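Local coordinates for outer membrane protein assembly factor BamA (Haemophilus ducreyi, PDB 4K3C) that probably assembles and inserts beta-barrel proteins into the bacterial outer membrane as part of the Bam complex, at residues T159-F164 and G179-N184; S190-N195 and V205-T210; Y390-M395 and G404-K409; A430-S435 and T463-K468. One frame throughout, in Å; residues are numbered along the deposited sequence.

Interaction 1 of 4, residues T159-F164 and G179-N184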
# COMPACT_ATOMS: atom_id res chain seq x y z
N THR A 159 -13.52 -10.82 15.52
CA THR A 159 -12.68 -10.38 14.42
C THR A 159 -13.53 -9.65 13.40
O THR A 159 -13.15 -9.49 12.24
CB THR A 159 -11.96 -11.57 13.79
OG1 THR A 159 -12.79 -12.75 13.90
CG2 THR A 159 -10.65 -11.83 14.52
N GLY A 160 -14.69 -9.20 13.87
CA GLY A 160 -15.61 -8.41 13.06
C GLY A 160 -15.47 -6.94 13.42
O GLY A 160 -15.39 -6.58 14.60
N SER A 161 -15.42 -6.10 12.39
CA SER A 161 -15.29 -4.66 12.58
C SER A 161 -16.34 -3.93 11.75
O SER A 161 -16.78 -4.43 10.71
CB SER A 161 -13.90 -4.20 12.15
OG SER A 161 -13.94 -3.55 10.88
N ILE A 162 -16.74 -2.76 12.22
CA ILE A 162 -17.54 -1.87 11.39
C ILE A 162 -16.80 -0.56 11.40
O ILE A 162 -16.16 -0.22 12.38
CB ILE A 162 -19.01 -1.71 11.87
CG1 ILE A 162 -19.83 -0.97 10.80
CG2 ILE A 162 -19.08 -0.97 13.18
CD1 ILE A 162 -21.27 -0.72 11.18
N ASN A 163 -16.83 0.16 10.28
CA ASN A 163 -16.03 1.37 10.17
C ASN A 163 -16.64 2.41 9.25
O ASN A 163 -17.29 2.07 8.24
CB ASN A 163 -14.62 1.04 9.71
CG ASN A 163 -14.62 0.31 8.39
OD1 ASN A 163 -14.73 0.93 7.33
ND2 ASN A 163 -14.53 -1.01 8.45
N PHE A 164 -16.42 3.66 9.60
CA PHE A 164 -16.99 4.79 8.89
C PHE A 164 -15.90 5.83 8.66
O PHE A 164 -14.96 5.94 9.46
CB PHE A 164 -18.13 5.44 9.69
CG PHE A 164 -19.26 4.51 10.04
CD1 PHE A 164 -19.20 3.70 11.17
CD2 PHE A 164 -20.41 4.47 9.27
CE1 PHE A 164 -20.25 2.85 11.50
CE2 PHE A 164 -21.48 3.63 9.60
CZ PHE A 164 -21.39 2.81 10.71
N GLY A 179 -18.45 0.44 6.01
CA GLY A 179 -17.98 -0.88 5.64
C GLY A 179 -18.10 -1.82 6.80
O GLY A 179 -18.05 -1.44 7.97
N ILE A 180 -18.25 -3.09 6.49
CA ILE A 180 -18.42 -4.08 7.52
C ILE A 180 -17.47 -5.20 7.13
O ILE A 180 -17.25 -5.47 5.94
CB ILE A 180 -19.94 -4.48 7.66
CG1 ILE A 180 -20.19 -5.42 8.84
CG2 ILE A 180 -20.50 -5.04 6.37
CD1 ILE A 180 -19.97 -6.87 8.53
N THR A 181 -16.84 -5.81 8.14
CA THR A 181 -15.74 -6.74 7.90
C THR A 181 -15.74 -7.86 8.90
O THR A 181 -15.87 -7.62 10.09
CB THR A 181 -14.38 -6.04 8.04
OG1 THR A 181 -14.32 -4.92 7.15
CG2 THR A 181 -13.25 -7.00 7.71
N GLN A 182 -15.60 -9.10 8.43
CA GLN A 182 -15.38 -10.21 9.33
C GLN A 182 -14.09 -10.84 8.90
O GLN A 182 -13.96 -11.36 7.80
CB GLN A 182 -16.53 -11.24 9.25
CG GLN A 182 -16.29 -12.56 10.01
CD GLN A 182 -16.42 -12.44 11.54
OE1 GLN A 182 -17.22 -11.66 12.05
NE2 GLN A 182 -15.62 -13.22 12.26
N ASP A 183 -13.11 -10.75 9.79
CA ASP A 183 -11.84 -11.39 9.56
C ASP A 183 -11.86 -12.82 10.06
O ASP A 183 -12.76 -13.20 10.82
CB ASP A 183 -10.75 -10.63 10.27
CG ASP A 183 -9.65 -10.28 9.35
OD1 ASP A 183 -9.12 -11.23 8.72
OD2 ASP A 183 -9.37 -9.07 9.24
N ASN A 184 -10.86 -13.59 9.65
CA ASN A 184 -10.78 -14.99 10.05
C ASN A 184 -12.10 -15.74 9.72
O ASN A 184 -12.47 -16.70 10.37
CB ASN A 184 -10.41 -15.08 11.53
CG ASN A 184 -10.10 -16.48 11.97
OD1 ASN A 184 -9.80 -17.34 11.14
ND2 ASN A 184 -10.19 -16.73 13.27
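Thr159 and Asp183 hold each other twice. Asp183 N donates to Thr159 O at 2.8 Å, and the hydroxyl of Thr159 swings back so that OG1 donates to Asp183 O at 3.1 Å. Both donors stand above the carbonyl plane they address, the hydroxyl by 54°, so this end of the contact is clasped from over the peptide groups. Gln182 runs obliquely across the Thr159 side chain; a bend about its CB-CG bond (chi2 75°) folds the amide back over the neighbouring strand, where OE1 lies 3.8 Å from Gly160 CA. From here the two chains run antiparallel as the first hairpin of the Omp85 barrel, strands 160-169 and 175-185, with Ser161 N bonded to Thr181 O at 2.8 Å. Side chains alternate between the faces. Ile162 and Ile180 share the face with Gln182, the CG1 of Ile162 resting 3.4 Å from Gly179 O. On the other face Ser161 OG lies alongside Thr181 CB at 3.8 Å, while the Asn163 amide leans over side-chainless Gly179, its ND2 3.6 Å from Gly179 O. At the corner formed by Asp183 and Asn184, the Asn184 amide bonds Gly189 N through OD1 and Thr96 OG1 through ND2.

Interaction 2 of 4, residues S190-N195 and V205-T210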
# COMPACT_ATOMS: atom_id res chain seq x y z
N SER A 190 -9.13 -15.98 6.26
CA SER A 190 -9.37 -14.99 5.23
C SER A 190 -10.20 -13.79 5.74
O SER A 190 -10.38 -13.58 6.94
CB SER A 190 -10.05 -15.65 4.04
OG SER A 190 -11.15 -16.43 4.45
N SER A 191 -10.66 -12.96 4.81
CA SER A 191 -11.36 -11.76 5.21
C SER A 191 -12.41 -11.39 4.18
O SER A 191 -12.12 -11.31 2.99
CB SER A 191 -10.39 -10.61 5.40
OG SER A 191 -11.01 -9.56 6.13
N LEU A 192 -13.62 -11.16 4.67
CA LEU A 192 -14.74 -10.81 3.83
C LEU A 192 -15.20 -9.42 4.23
O LEU A 192 -15.28 -9.11 5.41
CB LEU A 192 -15.85 -11.82 4.05
CG LEU A 192 -17.19 -11.59 3.37
CD1 LEU A 192 -17.03 -11.62 1.86
CD2 LEU A 192 -18.16 -12.66 3.84
N GLY A 193 -15.49 -8.58 3.24
CA GLY A 193 -15.89 -7.23 3.53
C GLY A 193 -16.92 -6.68 2.61
O GLY A 193 -16.94 -6.98 1.42
N LEU A 194 -17.80 -5.86 3.18
CA LEU A 194 -18.77 -5.10 2.43
C LEU A 194 -18.42 -3.64 2.64
O LEU A 194 -18.25 -3.17 3.77
CB LEU A 194 -20.18 -5.35 2.97
CG LEU A 194 -21.43 -5.24 2.08
CD1 LEU A 194 -22.64 -4.99 2.93
CD2 LEU A 194 -21.28 -4.17 1.00
N ASN A 195 -18.33 -2.92 1.53
CA ASN A 195 -17.93 -1.54 1.58
C ASN A 195 -18.71 -0.69 0.61
O ASN A 195 -18.99 -1.10 -0.52
CB ASN A 195 -16.44 -1.41 1.30
CG ASN A 195 -15.61 -1.37 2.56
OD1 ASN A 195 -15.06 -2.39 2.98
ND2 ASN A 195 -15.53 -0.19 3.19
N VAL A 205 -20.27 0.58 -4.27
CA VAL A 205 -20.43 -0.51 -3.34
C VAL A 205 -19.50 -1.62 -3.80
O VAL A 205 -19.21 -1.76 -4.98
CB VAL A 205 -21.88 -1.00 -3.31
CG1 VAL A 205 -22.07 -2.13 -2.30
CG2 VAL A 205 -22.76 0.15 -2.99
N ASN A 206 -19.07 -2.44 -2.86
CA ASN A 206 -17.96 -3.30 -3.10
C ASN A 206 -18.02 -4.49 -2.15
O ASN A 206 -17.97 -4.32 -0.92
CB ASN A 206 -16.72 -2.48 -2.79
CG ASN A 206 -15.48 -3.28 -2.89
OD1 ASN A 206 -15.23 -3.93 -3.90
ND2 ASN A 206 -14.68 -3.26 -1.83
N LEU A 207 -18.14 -5.71 -2.70
CA LEU A 207 -17.94 -6.90 -1.87
C LEU A 207 -16.59 -7.49 -2.21
O LEU A 207 -16.24 -7.59 -3.39
CB LEU A 207 -19.01 -7.95 -2.11
CG LEU A 207 -18.95 -9.05 -1.04
CD1 LEU A 207 -20.35 -9.47 -0.64
CD2 LEU A 207 -18.16 -10.25 -1.52
N SER A 208 -15.84 -7.89 -1.20
CA SER A 208 -14.47 -8.34 -1.45
C SER A 208 -14.10 -9.50 -0.54
O SER A 208 -14.42 -9.49 0.66
CB SER A 208 -13.47 -7.20 -1.24
OG SER A 208 -13.38 -6.87 0.14
N TYR A 209 -13.43 -10.50 -1.12
CA TYR A 209 -12.92 -11.63 -0.34
C TYR A 209 -11.40 -11.78 -0.46
O TYR A 209 -10.87 -11.88 -1.55
CB TYR A 209 -13.64 -12.93 -0.72
CG TYR A 209 -13.15 -14.15 0.04
CD1 TYR A 209 -13.44 -14.32 1.39
CD2 TYR A 209 -12.37 -15.11 -0.58
CE1 TYR A 209 -12.98 -15.44 2.10
CE2 TYR A 209 -11.91 -16.21 0.11
CZ TYR A 209 -12.21 -16.38 1.44
OH TYR A 209 -11.72 -17.50 2.10
N THR A 210 -10.70 -11.82 0.66
CA THR A 210 -9.25 -11.90 0.63
C THR A 210 -8.68 -13.17 1.29
O THR A 210 -8.80 -13.36 2.49
CB THR A 210 -8.64 -10.68 1.35
OG1 THR A 210 -9.43 -9.52 1.08
CG2 THR A 210 -7.23 -10.45 0.87
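Leu192 and Leu207 meet at an angle on one face of this antiparallel pair. The CD1 methyl of Leu192 drops into the notch between Leu207 CD2, 3.8 Å away, and Ser208 O, 3.6 Å away. At the next position on this face, two residues on, Leu194 CD2 meets Val205 CG1 at 4.0 Å. Tyr209 stretches along the strand beside them. With CG anti to the backbone N (chi1 180°) its ring presents an edge to Leu192 CB and carries the hydroxyl to Ser190, where OH donates to OG at 2.6 Å; Ser190 OG is also bonded to Phe185 O. The opposite face is smaller in relief. Ser208 sits across from Gly193, its OG lying 3.8 Å from Gly193 O over a position that has no side chain of its own. Farther along, Asn206 ND2 lies 4.0 Å from Asn195 CB, while the OD1 of Asn206 accepts from Asn224 ND2 on the next strand. Backbone pairs at Ser191-Thr210, Gly193-Ser208 and Asn195-Asn206 join the strands of this second barrel hairpin. Its two faces differ in chemistry: the leucines, Val205 and Tyr209 suit a lipid-facing outer surface, and Ser191, Ser208, the asparagines and Thr210 a polar barrel interior.

Interaction 3 of 4, residues Y390-M395 and G404-K409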
# COMPACT_ATOMS: atom_id res chain seq x y z
N TYR A 390 -7.36 10.34 -19.59
CA TYR A 390 -6.69 11.02 -18.49
C TYR A 390 -6.88 12.53 -18.49
O TYR A 390 -7.13 13.16 -19.52
CB TYR A 390 -5.20 10.75 -18.52
CG TYR A 390 -4.82 9.30 -18.59
CD1 TYR A 390 -5.16 8.42 -17.58
CD2 TYR A 390 -4.08 8.81 -19.66
CE1 TYR A 390 -4.79 7.11 -17.63
CE2 TYR A 390 -3.71 7.47 -19.71
CZ TYR A 390 -4.07 6.63 -18.69
OH TYR A 390 -3.71 5.30 -18.73
N SER A 391 -6.76 13.11 -17.32
CA SER A 391 -6.79 14.54 -17.15
C SER A 391 -5.92 14.83 -15.93
O SER A 391 -5.68 13.94 -15.11
CB SER A 391 -8.22 15.03 -16.95
OG SER A 391 -8.73 14.69 -15.67
N ALA A 392 -5.42 16.06 -15.83
CA ALA A 392 -4.56 16.43 -14.72
C ALA A 392 -5.09 17.71 -14.10
O ALA A 392 -6.00 18.33 -14.64
CB ALA A 392 -3.13 16.61 -15.18
N GLY A 393 -4.51 18.10 -12.97
CA GLY A 393 -4.99 19.22 -12.19
C GLY A 393 -5.28 18.77 -10.78
O GLY A 393 -5.46 17.57 -10.53
N GLY A 394 -5.31 19.71 -9.84
CA GLY A 394 -5.64 19.40 -8.46
C GLY A 394 -4.52 18.75 -7.69
O GLY A 394 -3.55 18.29 -8.28
N MET A 395 -4.67 18.70 -6.36
CA MET A 395 -3.72 18.05 -5.46
C MET A 395 -3.45 16.66 -5.99
O MET A 395 -4.36 15.96 -6.45
CB MET A 395 -4.28 17.95 -4.03
CG MET A 395 -4.84 19.26 -3.45
SD MET A 395 -5.01 19.21 -1.64
CE MET A 395 -5.40 17.48 -1.37
N GLY A 404 -8.97 17.92 -12.89
CA GLY A 404 -9.40 17.55 -14.22
C GLY A 404 -9.51 18.70 -15.20
O GLY A 404 -10.20 18.58 -16.22
N SER A 405 -8.82 19.79 -14.91
CA SER A 405 -8.85 20.98 -15.76
C SER A 405 -7.81 20.94 -16.86
O SER A 405 -7.86 21.74 -17.79
CB SER A 405 -8.69 22.25 -14.92
OG SER A 405 -7.47 22.21 -14.20
N ILE A 406 -6.87 20.01 -16.77
CA ILE A 406 -5.78 19.91 -17.75
C ILE A 406 -5.91 18.76 -18.75
O ILE A 406 -5.67 17.61 -18.41
CB ILE A 406 -4.43 19.72 -17.04
CG1 ILE A 406 -4.27 20.72 -15.90
CG2 ILE A 406 -3.29 19.86 -18.03
CD1 ILE A 406 -4.24 22.13 -16.36
N GLY A 407 -6.26 19.07 -19.99
CA GLY A 407 -6.23 18.08 -21.05
C GLY A 407 -6.96 18.58 -22.28
O GLY A 407 -7.39 19.73 -22.31
N PRO A 408 -7.12 17.72 -23.30
CA PRO A 408 -7.84 18.14 -24.51
C PRO A 408 -9.27 18.59 -24.23
O PRO A 408 -9.96 18.03 -23.37
CB PRO A 408 -7.83 16.89 -25.40
CG PRO A 408 -6.68 16.06 -24.89
CD PRO A 408 -6.61 16.34 -23.41
N LYS A 409 -9.71 19.62 -24.96
CA LYS A 409 -11.04 20.19 -24.79
C LYS A 409 -12.09 19.51 -25.67
O LYS A 409 -11.79 19.00 -26.75
CB LYS A 409 -10.98 21.69 -25.09
CG LYS A 409 -10.06 22.47 -24.14
CD LYS A 409 -10.32 22.11 -22.67
CE LYS A 409 -9.36 22.79 -21.71
NZ LYS A 409 -9.42 24.29 -21.78
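Ala392 O receives Ile406 N at 2.8 Å, the donor tilted 30° from the carbonyl plane, and Ser405 N lies close to the same oxygen at 3.2 Å. The return bond, from Ala392 N to Ile406 O at 3.0 Å, arrives in the carbonyl plane on a lone pair, so the two residues form one antiparallel bridge between otherwise irregular chains. Ile406 turns its side chain toward the bridge: with CG1 beside its own backbone N (chi1 -47°), both CB and CG1 fold against the Ala392 carbonyl, while Ala392 CB meets Ile406 CB at 3.8 Å. On the flank of this pair Ser391 points its hydroxyl at the backbone of Gly404, OG lying 3.3 Å from Gly404 CA. The side chain of Ser405 points away, OG bonding to Ala402 O. Gly393 gives its N-H to Ser397 OG, tying the first segment to the excursion between the two. The alanine methyl also rests on Met431 and Val464 of the barrel wall. The backbones of Ser405 and Ile406 both lie opposite the single residue Ala392, a classic beta bulge. It closes the neck of the inner excursion of L6, the long loop between strands 366-378 and 430-440 that Omp85 proteins fold back into their barrel; this excursion carries their Arg-Gly-Phe motif.

Interaction 4 of 4, residues A430-S435 and T463-K468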
# COMPACT_ATOMS: atom_id res chain seq x y z
N ALA A 430 -2.51 10.35 -22.89
CA ALA A 430 -1.11 10.47 -22.46
C ALA A 430 -0.97 11.59 -21.45
O ALA A 430 -1.34 12.72 -21.71
CB ALA A 430 -0.21 10.71 -23.62
N MET A 431 -0.43 11.24 -20.29
CA MET A 431 -0.29 12.17 -19.20
C MET A 431 1.13 12.03 -18.67
O MET A 431 1.66 10.92 -18.59
CB MET A 431 -1.33 11.86 -18.11
CG MET A 431 -1.19 12.68 -16.85
SD MET A 431 -2.69 12.93 -15.90
CE MET A 431 -2.92 11.31 -15.23
N VAL A 432 1.78 13.15 -18.39
CA VAL A 432 3.00 13.13 -17.60
C VAL A 432 2.85 14.25 -16.58
O VAL A 432 2.31 15.32 -16.88
CB VAL A 432 4.30 13.31 -18.45
CG1 VAL A 432 5.52 13.13 -17.57
CG2 VAL A 432 4.37 12.31 -19.59
N ASN A 433 3.29 13.98 -15.37
CA ASN A 433 3.31 15.00 -14.35
C ASN A 433 4.58 14.81 -13.55
O ASN A 433 5.14 13.71 -13.53
CB ASN A 433 2.10 14.88 -13.44
CG ASN A 433 2.12 13.61 -12.59
OD1 ASN A 433 2.33 12.52 -13.09
ND2 ASN A 433 1.92 13.77 -11.29
N ALA A 434 5.06 15.87 -12.92
CA ALA A 434 6.17 15.72 -11.99
C ALA A 434 6.10 16.84 -11.00
O ALA A 434 5.32 17.78 -11.17
CB ALA A 434 7.46 15.73 -12.70
N SER A 435 6.91 16.73 -9.96
CA SER A 435 6.78 17.64 -8.83
C SER A 435 8.08 17.63 -8.05
O SER A 435 8.78 16.61 -7.98
CB SER A 435 5.62 17.18 -7.95
OG SER A 435 5.15 18.23 -7.14
N THR A 463 1.08 17.61 -17.94
CA THR A 463 0.77 17.74 -19.35
C THR A 463 -0.10 16.58 -19.81
O THR A 463 0.27 15.42 -19.67
CB THR A 463 2.08 17.83 -20.22
OG1 THR A 463 1.77 17.63 -21.61
CG2 THR A 463 3.05 16.78 -19.80
N VAL A 464 -1.27 16.89 -20.36
CA VAL A 464 -2.16 15.86 -20.89
C VAL A 464 -2.49 16.09 -22.36
O VAL A 464 -3.10 17.10 -22.73
CB VAL A 464 -3.50 15.78 -20.13
CG1 VAL A 464 -4.38 14.72 -20.76
CG2 VAL A 464 -3.28 15.49 -18.67
N TRP A 465 -2.13 15.14 -23.19
CA TRP A 465 -2.37 15.29 -24.61
C TRP A 465 -2.99 14.06 -25.26
O TRP A 465 -3.04 13.00 -24.65
CB TRP A 465 -1.07 15.66 -25.33
CG TRP A 465 -0.01 14.56 -25.51
CD1 TRP A 465 0.27 13.90 -26.66
CD2 TRP A 465 0.91 14.07 -24.53
NE1 TRP A 465 1.30 13.03 -26.46
CE2 TRP A 465 1.72 13.12 -25.16
CE3 TRP A 465 1.13 14.35 -23.18
CZ2 TRP A 465 2.73 12.43 -24.50
CZ3 TRP A 465 2.13 13.66 -22.52
CH2 TRP A 465 2.92 12.71 -23.18
N ASN A 466 -3.44 14.25 -26.50
CA ASN A 466 -4.06 13.24 -27.33
C ASN A 466 -3.10 12.89 -28.45
O ASN A 466 -2.98 13.66 -29.42
CB ASN A 466 -5.34 13.83 -27.92
CG ASN A 466 -6.06 12.90 -28.89
OD1 ASN A 466 -5.50 11.92 -29.41
ND2 ASN A 466 -7.34 13.22 -29.17
N THR A 467 -2.46 11.73 -28.36
CA THR A 467 -1.57 11.25 -29.42
C THR A 467 -2.22 11.15 -30.80
O THR A 467 -1.53 11.24 -31.81
CB THR A 467 -1.00 9.88 -29.11
OG1 THR A 467 -2.07 8.92 -29.07
CG2 THR A 467 -0.27 9.90 -27.77
N LYS A 468 -3.53 10.96 -30.88
CA LYS A 468 -4.09 10.76 -32.21
C LYS A 468 -4.63 12.04 -32.83
O LYS A 468 -5.11 12.03 -33.96
CB LYS A 468 -5.14 9.64 -32.20
CG LYS A 468 -4.67 8.39 -31.47
CD LYS A 468 -5.41 7.14 -31.92
CE LYS A 468 -5.34 6.03 -30.86
NZ LYS A 468 -6.54 6.01 -29.96
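A chi1 of 74° places CG of Trp465 between its backbone N and carbonyl carbon, swinging the indole back over the neighbouring strand to cover Ala430. The methyl of Ala430 then points squarely into the six-membered ring, CB lying 3.4 Å from its centroid and 11° off the normal, a CH-pi contact over the face. Val432, lying side by side with the tryptophan, touches the ring at its edge instead, its CG2 3.9 Å from Trp465 CH2. Next to it Thr463 turns its CG2 methyl to Val432 CB, also at 3.9 Å, while its hydroxyl bonds to Tyr485 O. These strands, 430-440 and 453-465, are antiparallel neighbours in the wall of the Omp85 barrel, joined here by backbone bonds such as Trp465 N to Ala430 O at 2.9 Å. The reverse bond from Ala430 N to Trp465 O is weak. On the other face Met431 and Val464 cross, SD meeting Val464 CG2 at 3.8 Å, and Val464 also lies against Pro408 of the loop folded into the barrel. Past the strand end Asn466 OD1 accepts from Lys468 N in an Asx turn, and the lysine's NZ reaches Glu383 in a salt bridge.

Overall arrangement
This chain holds two POTRA repeats and the Omp85 barrel of BamA. The four contacts follow one another along it, each closing before the next opens, in two groups. Interactions 1 and 2, centres 9 Å apart, lie on successive hairpins where the barrel begins; strands 175-185 and 190-198 join them through backbone bonds of Ile180 with Leu194 and Gln182 with Leu192. Strand 160-169 also pairs with 521-531, so the barrel's closing seam runs beside interaction 1. Interactions 3 and 4, also 9 Å apart, fasten the L6 loop inside the wall, with Val464 CG2 3.2 Å from Ile406 O. Interactions 1 and 4 lie on opposite sides of the chain's centre, about 40 Å between centres.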